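Local coordinates for fat acid-binding protein (Eubacterium ventriosum, PDB 3NYI) that probably binds long-chain fatty acids, as a DegV-family protein, and holds a stearic acid molecule between its two halves, at residues A[66-70]-A[71-75]; A[98-101]-A[102-106]; A[250-253]-A[254-257]; A[220-223]-A[224-227]. One frame throughout, in Å; residues are numbered along the deposited sequence.

Interaction 1 (A[66-70]-A[71-75]); sequences SLPSV and ESYAD. With STE (stearic acid), chain C.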
loop_
_atom_site.group_PDB
_atom_site.type_symbol
_atom_site.label_atom_id
_atom_site.label_comp_id
_atom_site.label_asym_id
_atom_site.label_seq_id
_atom_site.Cartn_x
_atom_site.Cartn_y
_atom_site.Cartn_z
ATOM N N SER A 66 11.990 -3.272 -8.093
ATOM C CA SER A 66 13.040 -3.890 -7.319
ATOM C C SER A 66 12.913 -3.422 -5.877
ATOM O O SER A 66 12.652 -2.245 -5.626
ATOM C CB SER A 66 14.402 -3.496 -7.907
ATOM O OG SER A 66 15.443 -4.148 -7.223
ATOM N N LEU A 67 13.052 -4.363 -4.940
ATOM C CA LEU A 67 13.026 -4.078 -3.509
ATOM C C LEU A 67 14.132 -3.087 -3.116
ATOM O O LEU A 67 15.130 -2.968 -3.832
ATOM C CB LEU A 67 13.198 -5.397 -2.741
ATOM C CG LEU A 67 14.615 -5.994 -2.732
ATOM C CD1 LEU A 67 14.662 -7.214 -1.820
ATOM C CD2 LEU A 67 15.130 -6.350 -4.130
ATOM N N PRO A 68 13.981 -2.386 -1.973
ATOM C CA PRO A 68 15.069 -1.466 -1.590
ATOM C C PRO A 68 16.277 -2.267 -1.152
ATOM O O PRO A 68 16.109 -3.381 -0.641
ATOM C CB PRO A 68 14.507 -0.713 -0.371
ATOM C CG PRO A 68 12.994 -1.022 -0.362
ATOM C CD PRO A 68 12.891 -2.404 -0.975
ATOM N N SER A 69 17.475 -1.723 -1.347
ATOM C CA SER A 69 18.682 -2.432 -0.966
ATOM C C SER A 69 18.771 -2.432 0.552
ATOM O O SER A 69 18.304 -1.501 1.196
ATOM C CB SER A 69 19.922 -1.722 -1.540
ATOM O OG SER A 69 20.082 -0.452 -0.925
ATOM N N VAL A 70 19.402 -3.456 1.112
ATOM C CA VAL A 70 19.752 -3.449 2.532
ATOM C C VAL A 70 20.461 -2.138 2.959
ATOM O O VAL A 70 20.173 -1.584 4.021
ATOM C CB VAL A 70 20.663 -4.643 2.871
ATOM C CG1 VAL A 70 21.196 -4.531 4.295
ATOM C CG2 VAL A 70 19.937 -5.959 2.650
ATOM N N GLU A 71 21.389 -1.647 2.142
ATOM C CA GLU A 71 22.130 -0.427 2.497
ATOM C C GLU A 71 21.242 0.812 2.604
ATOM O O GLU A 71 21.488 1.686 3.443
ATOM C CB GLU A 71 23.252 -0.147 1.488
ATOM C CG GLU A 71 24.267 -1.259 1.348
ATOM C CD GLU A 71 24.886 -1.299 -0.042
ATOM O OE1 GLU A 71 26.132 -1.350 -0.147
ATOM O OE2 GLU A 71 24.120 -1.270 -1.032
ATOM N N SER A 72 20.217 0.893 1.753
ATOM C CA SER A 72 19.261 2.010 1.785
ATOM C C SER A 72 18.506 2.108 3.110
ATOM O O SER A 72 18.378 3.186 3.696
ATOM C CB SER A 72 18.249 1.890 0.646
ATOM O OG SER A 72 18.873 2.148 -0.594
ATOM N N TYR A 73 17.981 0.982 3.564
ATOM C CA TYR A 73 17.383 0.917 4.893
ATOM C C TYR A 73 18.425 1.237 5.967
ATOM O O TYR A 73 18.171 2.021 6.870
ATOM C CB TYR A 73 16.837 -0.476 5.151
ATOM C CG TYR A 73 15.455 -0.747 4.583
ATOM C CD1 TYR A 73 15.263 -1.691 3.580
ATOM C CD2 TYR A 73 14.340 -0.082 5.078
ATOM C CE1 TYR A 73 13.990 -1.960 3.071
ATOM C CE2 TYR A 73 13.070 -0.340 4.579
ATOM C CZ TYR A 73 12.902 -1.281 3.581
ATOM O OH TYR A 73 11.629 -1.529 3.104
ATOM N N ALA A 74 19.594 0.609 5.863
ATOM C CA ALA A 74 20.611 0.721 6.905
ATOM C C ALA A 74 21.042 2.171 7.140
ATOM O O ALA A 74 21.191 2.594 8.279
ATOM C CB ALA A 74 21.831 -0.144 6.566
ATOM N N ASP A 75 21.258 2.921 6.065
ATOM C CA ASP A 75 21.641 4.327 6.192
ATOM C C ASP A 75 20.561 5.164 6.902
ATOM O O ASP A 75 20.869 6.050 7.701
ATOM C CB ASP A 75 21.991 4.923 4.826
ATOM C CG ASP A 75 23.290 4.345 4.237
ATOM O OD1 ASP A 75 24.073 3.684 4.958
ATOM O OD2 ASP A 75 23.530 4.560 3.034
HETATM C C1 STE C . 9.522 -5.680 -5.476
HETATM O O1 STE C . 10.033 -6.218 -4.542
HETATM O O2 STE C . 10.002 -5.812 -6.564
HETATM C C2 STE C . 8.135 -5.018 -5.310
HETATM C C3 STE C . 7.014 -5.968 -5.805
HETATM C C4 STE C . 5.643 -5.251 -5.738
HETATM C C5 STE C . 4.483 -6.241 -5.985
HETATM C C6 STE C . 3.134 -5.486 -5.968
HETATM C C7 STE C . 1.957 -6.433 -6.315
HETATM C C8 STE C . 0.630 -5.654 -6.125
HETATM C C9 STE C . -0.590 -6.534 -6.479
HETATM C C10 STE C . -1.878 -5.673 -6.358
HETATM C C11 STE C . -2.221 -5.516 -4.875
HETATM C C12 STE C . -2.483 -4.066 -4.404
HETATM C C13 STE C . -2.939 -3.096 -5.506
HETATM C C14 STE C . -4.146 -2.307 -4.928
HETATM C C15 STE C . -4.440 -1.043 -5.768
HETATM C C16 STE C . -5.845 -0.515 -5.386
HETATM C C17 STE C . -5.734 0.433 -4.173
HETATM C C18 STE C . -7.093 1.110 -3.877
HETATM O O HOH W 1 21.878 0.996 -2.157
#

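Interaction 2 (A[98-101]-A[102-106]); sequences GSYN and SAINA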
loop_
_atom_site.group_PDB
_atom_site.type_symbol
_atom_site.label_atom_id
_atom_site.label_comp_id
_atom_site.label_asym_id
_atom_site.label_seq_id
_atom_site.Cartn_x
_atom_site.Cartn_y
_atom_site.Cartn_z
ATOM N N GLY A 98 10.517 -8.826 -1.197
ATOM C CA GLY A 98 11.518 -9.069 -0.180
ATOM C C GLY A 98 11.932 -7.807 0.570
ATOM O O GLY A 98 12.915 -7.819 1.307
ATOM N N SER A 99 11.167 -6.730 0.407
ATOM C CA SER A 99 11.433 -5.482 1.121
ATOM C C SER A 99 11.609 -5.679 2.632
ATOM O O SER A 99 12.554 -5.171 3.230
ATOM C CB SER A 99 10.318 -4.463 0.826
ATOM O OG SER A 99 10.544 -3.251 1.516
ATOM N N TYR A 100 10.677 -6.399 3.259
ATOM C CA TYR A 100 10.758 -6.668 4.681
ATOM C C TYR A 100 12.087 -7.308 5.055
ATOM O O TYR A 100 12.724 -6.929 6.042
ATOM C CB TYR A 100 9.594 -7.591 5.098
ATOM C CG TYR A 100 9.690 -8.146 6.499
ATOM C CD1 TYR A 100 9.273 -7.398 7.596
ATOM C CD2 TYR A 100 10.160 -9.444 6.727
ATOM C CE1 TYR A 100 9.350 -7.911 8.880
ATOM C CE2 TYR A 100 10.238 -9.968 8.012
ATOM C CZ TYR A 100 9.833 -9.192 9.084
ATOM O OH TYR A 100 9.889 -9.703 10.361
ATOM N N ASN A 101 12.515 -8.293 4.281
ATOM C CA ASN A 101 13.744 -8.976 4.647
ATOM C C ASN A 101 15.008 -8.144 4.407
ATOM O O ASN A 101 16.020 -8.356 5.070
ATOM C CB ASN A 101 13.826 -10.364 4.015
ATOM C CG ASN A 101 13.114 -11.415 4.870
ATOM O OD1 ASN A 101 13.537 -11.719 5.997
ATOM N ND2 ASN A 101 12.020 -11.925 4.367
ATOM N N SER A 102 14.940 -7.191 3.482
ATOM C CA SER A 102 16.037 -6.220 3.364
ATOM C C SER A 102 16.123 -5.385 4.626
ATOM O O SER A 102 17.208 -5.119 5.141
ATOM C CB SER A 102 15.858 -5.299 2.155
ATOM O OG SER A 102 15.912 -6.047 0.968
ATOM N N ALA A 103 14.963 -4.988 5.154
ATOM C CA ALA A 103 14.960 -4.158 6.351
ATOM C C ALA A 103 15.452 -4.948 7.562
ATOM O O ALA A 103 16.114 -4.404 8.441
ATOM C CB ALA A 103 13.547 -3.576 6.617
ATOM N N ILE A 104 15.110 -6.231 7.624
ATOM C CA ILE A 104 15.590 -7.076 8.713
ATOM C C ILE A 104 17.119 -7.168 8.651
ATOM O O ILE A 104 17.814 -7.009 9.662
ATOM C CB ILE A 104 15.004 -8.501 8.639
ATOM C CG1 ILE A 104 13.511 -8.482 8.982
ATOM C CG2 ILE A 104 15.724 -9.407 9.631
ATOM C CD1 ILE A 104 13.218 -7.960 10.364
ATOM N N ASN A 105 17.642 -7.439 7.466
ATOM C CA ASN A 105 19.101 -7.467 7.311
ATOM C C ASN A 105 19.740 -6.125 7.656
ATOM O O ASN A 105 20.828 -6.079 8.220
ATOM C CB ASN A 105 19.518 -7.943 5.922
ATOM C CG ASN A 105 19.501 -9.463 5.803
ATOM O OD1 ASN A 105 18.641 -10.130 6.385
ATOM N ND2 ASN A 105 20.458 -10.015 5.066
ATOM N N ALA A 106 19.047 -5.034 7.345
ATOM C CA ALA A 106 19.590 -3.703 7.615
ATOM C C ALA A 106 19.606 -3.401 9.111
ATOM O O ALA A 106 20.558 -2.800 9.627
ATOM C CB ALA A 106 18.803 -2.645 6.864
#

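Interaction 3 (A[250-253]-A[254-257]); sequences FEFM and KEVE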
loop_
_atom_site.group_PDB
_atom_site.type_symbol
_atom_site.label_atom_id
_atom_site.label_comp_id
_atom_site.label_asym_id
_atom_site.label_seq_id
_atom_site.Cartn_x
_atom_site.Cartn_y
_atom_site.Cartn_z
ATOM N N PHE A 250 -11.626 11.078 -8.181
ATOM C CA PHE A 250 -12.448 11.992 -7.384
ATOM C C PHE A 250 -13.927 11.622 -7.482
ATOM O O PHE A 250 -14.659 11.691 -6.498
ATOM C CB PHE A 250 -12.256 13.446 -7.830
ATOM C CG PHE A 250 -10.837 13.912 -7.774
ATOM C CD1 PHE A 250 -10.029 13.581 -6.699
ATOM C CD2 PHE A 250 -10.310 14.691 -8.792
ATOM C CE1 PHE A 250 -8.711 14.008 -6.646
ATOM C CE2 PHE A 250 -8.998 15.127 -8.743
ATOM C CZ PHE A 250 -8.196 14.783 -7.667
ATOM N N GLU A 251 -14.355 11.241 -8.680
ATOM C CA GLU A 251 -15.737 10.850 -8.909
ATOM C C GLU A 251 -16.025 9.548 -8.172
ATOM O O GLU A 251 -17.101 9.354 -7.614
ATOM C CB GLU A 251 -15.995 10.667 -10.409
ATOM C CG GLU A 251 -17.419 10.242 -10.751
ATOM C CD GLU A 251 -17.574 9.763 -12.193
ATOM O OE1 GLU A 251 -16.726 8.971 -12.662
ATOM O OE2 GLU A 251 -18.557 10.170 -12.855
ATOM N N PHE A 252 -15.057 8.642 -8.186
ATOM C CA PHE A 252 -15.215 7.393 -7.456
ATOM C C PHE A 252 -15.397 7.670 -5.966
ATOM O O PHE A 252 -16.216 7.025 -5.309
ATOM C CB PHE A 252 -14.035 6.444 -7.706
ATOM C CG PHE A 252 -14.206 5.091 -7.072
ATOM C CD1 PHE A 252 -15.231 4.246 -7.478
ATOM C CD2 PHE A 252 -13.347 4.665 -6.064
ATOM C CE1 PHE A 252 -15.406 2.999 -6.891
ATOM C CE2 PHE A 252 -13.513 3.420 -5.464
ATOM C CZ PHE A 252 -14.546 2.582 -5.879
HETATM N N MSE A 253 -14.648 8.637 -5.438
HETATM C CA MSE A 253 -14.752 8.964 -4.021
HETATM C C MSE A 253 -16.172 9.371 -3.670
HETATM O O MSE A 253 -16.624 9.143 -2.558
HETATM C CB MSE A 253 -13.812 10.103 -3.639
HETATM C CG MSE A 253 -12.343 9.780 -3.775
HETATM SE SE MSE A 253 -11.249 11.356 -3.451
HETATM C CE MSE A 253 -9.570 10.689 -4.238
ATOM N N LYS A 254 -16.859 10.005 -4.616
ATOM C CA LYS A 254 -18.228 10.439 -4.366
ATOM C C LYS A 254 -19.154 9.232 -4.314
ATOM O O LYS A 254 -20.038 9.151 -3.460
ATOM C CB LYS A 254 -18.684 11.440 -5.432
ATOM C CG LYS A 254 -18.004 12.802 -5.327
ATOM C CD LYS A 254 -18.482 13.751 -6.420
ATOM C CE LYS A 254 -17.937 15.160 -6.213
ATOM N NZ LYS A 254 -18.419 16.118 -7.255
ATOM N N GLU A 255 -18.937 8.290 -5.228
ATOM C CA GLU A 255 -19.717 7.056 -5.272
ATOM C C GLU A 255 -19.514 6.234 -4.008
ATOM O O GLU A 255 -20.455 5.619 -3.506
ATOM C CB GLU A 255 -19.334 6.204 -6.483
ATOM C CG GLU A 255 -19.492 6.890 -7.828
ATOM C CD GLU A 255 -18.799 6.127 -8.950
ATOM O OE1 GLU A 255 -18.686 4.881 -8.858
ATOM O OE2 GLU A 255 -18.365 6.776 -9.925
ATOM N N VAL A 256 -18.280 6.206 -3.508
ATOM C CA VAL A 256 -17.982 5.477 -2.276
ATOM C C VAL A 256 -18.756 6.069 -1.100
ATOM O O VAL A 256 -19.409 5.344 -0.346
ATOM C CB VAL A 256 -16.476 5.489 -1.949
ATOM C CG1 VAL A 256 -16.212 4.929 -0.552
ATOM C CG2 VAL A 256 -15.677 4.707 -3.003
ATOM N N GLU A 257 -18.688 7.389 -0.954
ATOM C CA GLU A 257 -19.318 8.042 0.183
ATOM C C GLU A 257 -20.825 7.831 0.140
ATOM O O GLU A 257 -21.452 7.554 1.161
ATOM C CB GLU A 257 -18.987 9.538 0.220
ATOM C CG GLU A 257 -17.535 9.834 0.594
ATOM C CD GLU A 257 -17.290 11.306 0.864
ATOM O OE1 GLU A 257 -18.136 12.135 0.462
ATOM O OE2 GLU A 257 -16.253 11.634 1.487
HETATM O O HOH W 2 -15.683 6.722 -10.982
#

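Interaction 4 (A[220-223]-A[224-227]); sequences VLQV and AKKY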
loop_
_atom_site.group_PDB
_atom_site.type_symbol
_atom_site.label_atom_id
_atom_site.label_comp_id
_atom_site.label_asym_id
_atom_site.label_seq_id
_atom_site.Cartn_x
_atom_site.Cartn_y
_atom_site.Cartn_z
ATOM N N VAL A 220 -16.990 -3.546 -6.988
ATOM C CA VAL A 220 -16.041 -3.226 -5.923
ATOM C C VAL A 220 -16.782 -2.675 -4.704
ATOM O O VAL A 220 -16.550 -3.122 -3.581
ATOM C CB VAL A 220 -14.951 -2.225 -6.377
ATOM C CG1 VAL A 220 -14.200 -1.653 -5.170
ATOM C CG2 VAL A 220 -13.965 -2.904 -7.327
ATOM N N LEU A 221 -17.670 -1.707 -4.931
ATOM C CA LEU A 221 -18.424 -1.078 -3.845
ATOM C C LEU A 221 -19.341 -2.071 -3.134
ATOM O O LEU A 221 -19.486 -2.032 -1.912
ATOM C CB LEU A 221 -19.251 0.105 -4.354
ATOM C CG LEU A 221 -18.494 1.388 -4.705
ATOM C CD1 LEU A 221 -19.415 2.378 -5.397
ATOM C CD2 LEU A 221 -17.885 2.007 -3.460
ATOM N N GLN A 222 -19.955 -2.968 -3.890
ATOM C CA GLN A 222 -20.854 -3.932 -3.266
ATOM C C GLN A 222 -20.088 -4.927 -2.397
ATOM O O GLN A 222 -20.545 -5.296 -1.315
ATOM C CB GLN A 222 -21.730 -4.635 -4.307
ATOM C CG GLN A 222 -22.824 -3.736 -4.839
ATOM C CD GLN A 222 -23.622 -3.070 -3.718
ATOM O OE1 GLN A 222 -24.195 -3.744 -2.855
ATOM N NE2 GLN A 222 -23.655 -1.742 -3.726
ATOM N N VAL A 223 -18.909 -5.347 -2.851
ATOM C CA VAL A 223 -18.089 -6.232 -2.040
ATOM C C VAL A 223 -17.610 -5.530 -0.754
ATOM O O VAL A 223 -17.573 -6.129 0.331
ATOM C CB VAL A 223 -16.862 -6.754 -2.829
ATOM C CG1 VAL A 223 -15.946 -7.496 -1.900
ATOM C CG2 VAL A 223 -17.317 -7.666 -3.956
ATOM N N ALA A 224 -17.237 -4.261 -0.864
ATOM C CA ALA A 224 -16.785 -3.541 0.325
ATOM C C ALA A 224 -17.963 -3.372 1.289
ATOM O O ALA A 224 -17.805 -3.494 2.498
ATOM C CB ALA A 224 -16.232 -2.193 -0.039
ATOM N N LYS A 225 -19.132 -3.080 0.735
ATOM C CA LYS A 225 -20.312 -2.787 1.555
ATOM C C LYS A 225 -20.689 -3.986 2.421
ATOM O O LYS A 225 -20.990 -3.836 3.609
ATOM C CB LYS A 225 -21.486 -2.356 0.697
ATOM C CG LYS A 225 -22.753 -2.044 1.534
ATOM C CD LYS A 225 -23.907 -1.549 0.668
ATOM C CE LYS A 225 -25.228 -1.520 1.466
ATOM N NZ LYS A 225 -25.038 -0.917 2.819
ATOM N N LYS A 226 -20.643 -5.170 1.820
ATOM C CA LYS A 226 -20.883 -6.416 2.530
ATOM C C LYS A 226 -19.915 -6.601 3.703
ATOM O O LYS A 226 -20.313 -6.962 4.803
ATOM C CB LYS A 226 -20.784 -7.593 1.555
ATOM C CG LYS A 226 -20.902 -8.960 2.208
ATOM C CD LYS A 226 -20.724 -10.081 1.180
ATOM C CE LYS A 226 -20.938 -11.452 1.814
ATOM N NZ LYS A 226 -22.314 -11.571 2.371
ATOM N N TYR A 227 -18.629 -6.362 3.469
ATOM C CA TYR A 227 -17.652 -6.490 4.529
ATOM C C TYR A 227 -17.873 -5.458 5.644
ATOM O O TYR A 227 -17.814 -5.786 6.838
ATOM C CB TYR A 227 -16.235 -6.324 3.945
ATOM C CG TYR A 227 -15.157 -6.353 4.991
ATOM C CD1 TYR A 227 -14.745 -7.560 5.548
ATOM C CD2 TYR A 227 -14.543 -5.178 5.425
ATOM C CE1 TYR A 227 -13.751 -7.605 6.517
ATOM C CE2 TYR A 227 -13.523 -5.211 6.397
ATOM C CZ TYR A 227 -13.141 -6.430 6.936
ATOM O OH TYR A 227 -12.139 -6.497 7.889
#

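Interaction 1 (A[66-70]-A[71-75])
Ser69 and Val70 give their carbonyl oxygens to the first turn of the helix that continues through 71-75. Ala74 N bonds to Val70 O at 2.9 Å, the usual i to i+4 helical bond. One residue earlier the carbonyl of Ser69 is shared: Ser72 N donates weakly at a poor angle of 123°, and Tyr73 N weakly but straighter, 166°, over 3.4 Å. Ser69 is the N-cap residue, right before helix 70-81, where extended backbone gives way to helix. Its OG stands between the backbone N and the carbonyl carbon (chi1 67°), a rotation that turns it over the helix start, where it forms a hydrogen bond of 2.9 Å with Ser72 OG; either hydroxyl could donate. A water 2.6 Å from Ser69 OG links it, weakly, to Glu71 OE2. On the buried side, Pro68 sets CB and CG against the ring of Tyr73, with CG 3.7 Å from CE1, and the phenol oxygen beyond bonds to Ser99. Pro68 also packs on Val28 and Leu30 of strand 25-33. The carboxyl group of the stearic acid lies near the start of the segment, its O1 3.6 Å from Leu67 N, and is hydrogen-bonded to Ser97 and Thr65. The arrangement is a helix start with serine at the N-cap position, following a strand, beside the fatty-acid head-group site of a DegV-family protein.

Interaction 2 (A[98-101]-A[102-106])
Ile104 lays its CG1 over one face of the Tyr100 ring, 3.9 Å from the centroid and 22° off the ring normal, a CH-pi contact one helical turn apart. The methylene is offset toward the rim, 3.7 Å from CE2, while CD1 carries the overlap outward to the phenol end, 3.8 Å from Tyr100 OH. With CG of Tyr100 opposite its own backbone N (chi1 170°), the ring is swung to the flank from which Ile104 can reach it; the amide nitrogen of Asn101 lies at the ring edge, in plane. The backbone here is regular helix. Ser102 N bonds to the carbonyl O of Gly98, the N-cap residue, over 3.0 Å, and Ile104 N to Tyr100 O over 2.9 Å. Asn105 N bonds to Asn101 O nearly straight (169°). Ser102 OG is satisfied by Pro68 O, outside this helix. Helix 99-113 links strands 87-91 and 119-123 in a beta-alpha-beta unit: Tyr100 rests on Thr91 and Val121, Ala103 and Ile104 on Val121, while Ser102, Ala103 and Ala106 touch Tyr73 of helix 70-81.

Interaction 3 (A[250-253]-A[254-257])
Glu255 starts back along its helix, its CB 3.4 Å from Phe252 O. CG, opposite the carbonyl carbon of its own residue (chi1 -58°), is thereby laid against the preceding turn, 3.4 Å from Glu251 O, and CD continues past the same oxygen. The carboxylate then divides its contacts: OE1 comes 3.8 Å from Phe252 CD1, with the ring and carboxylate planes 80° apart, while OE2 lies 3.7 Å from Glu251 CG. OE2 also stands 3.9 Å from Glu251 OE1, two like charges; a water placed to donate to both oxygens probably eases the approach, although it has other acceptors to serve and may not give a full bond to each. All this happens on helix 246-260, the connection between parallel strands 236-242 and 270-271 in a beta-alpha-beta unit; the Glu251 and Glu255 flank is polar, while Phe252, Met253 and Val256 reach strand 236-242. On that inner flank Val256 CG2 sits over one face of the Phe252 ring, 3.8 Å from its centroid and 23° off the normal, a CH-pi contact offset toward the rim. Both residues also touch Val240 of strand 236-242 and Leu221 of helix 213-231. The backbone holds the pair in step, since Val256 N bonds to Phe252 O. Met253, built as selenomethionine, reaches Val240, Tyr242 and Leu264, and the Glu257 carboxylate is held by Leu264 N.

Interaction 4 (A[220-223]-A[224-227])
Gln222 brings its flat carboxamide beside the alkyl chain of Lys225, the two side chains pointing the same way, and OE1 makes the nearest approach, 4.2 Å from Lys225 CD. That is a loose van der Waals contact. The bend of Gln222 at chi2 (-51°) brings OE1 round to the side of Lys225. The other flat group, the ring of Tyr227, leads away from 220-223: only its CB comes close, 3.9 Å from Val223 O, and its side chain touches Arg163 and Val289 while the hydroxyl bonds to Ser161 O. Backbone bonds carry most of this contact. Ala224 N to Val220 O measures 3.0 Å, Lys225 N to Leu221 O 2.9 Å and Lys226 N to Gln222 O 3.1 Å, a steady helical repeat; Tyr227 N to Val223 O, at 3.3 Å, is weaker. The CB atoms lie close to carbonyls of the preceding turn, Lys225 CB 3.3 Å from Leu221 O. Past its methylenes, Lys225 places NZ in a salt bridge with Asp229, one turn further along. Helix 213-231 has a polar side, where Gln222 and Lys226 are exposed, and a sheet side. There Val220 and Ala224 lie on Phe165 and Leu287, and Val223 on Phe165 and Ile198, covering strands 163-167, 285-291 and 194-200, while Leu221 and Gln222 touch Thr259 of helix 246-260.

Overall arrangement
The contacts form two pairs on opposite sides of the chain's centre, with nearest atoms at least about 21 Å apart between pairs. Each contact is local to one helix or its start; helices 70-81 and 99-113 touch each other beside one sheet, helices 213-231 and 246-260 beside the other. All four are partly buried, each with a sheet-facing flank and a solvent side. Chemistry follows place: interaction 1, near the head group of the stearic acid, joins serine hydroxyls at a helix start to a buried proline-tyrosine contact, interactions 2 and 3 each set an aliphatic branch on an aromatic face, interaction 3 adding crowded carboxylates, and interaction 4 relies chiefly on backbone bonds.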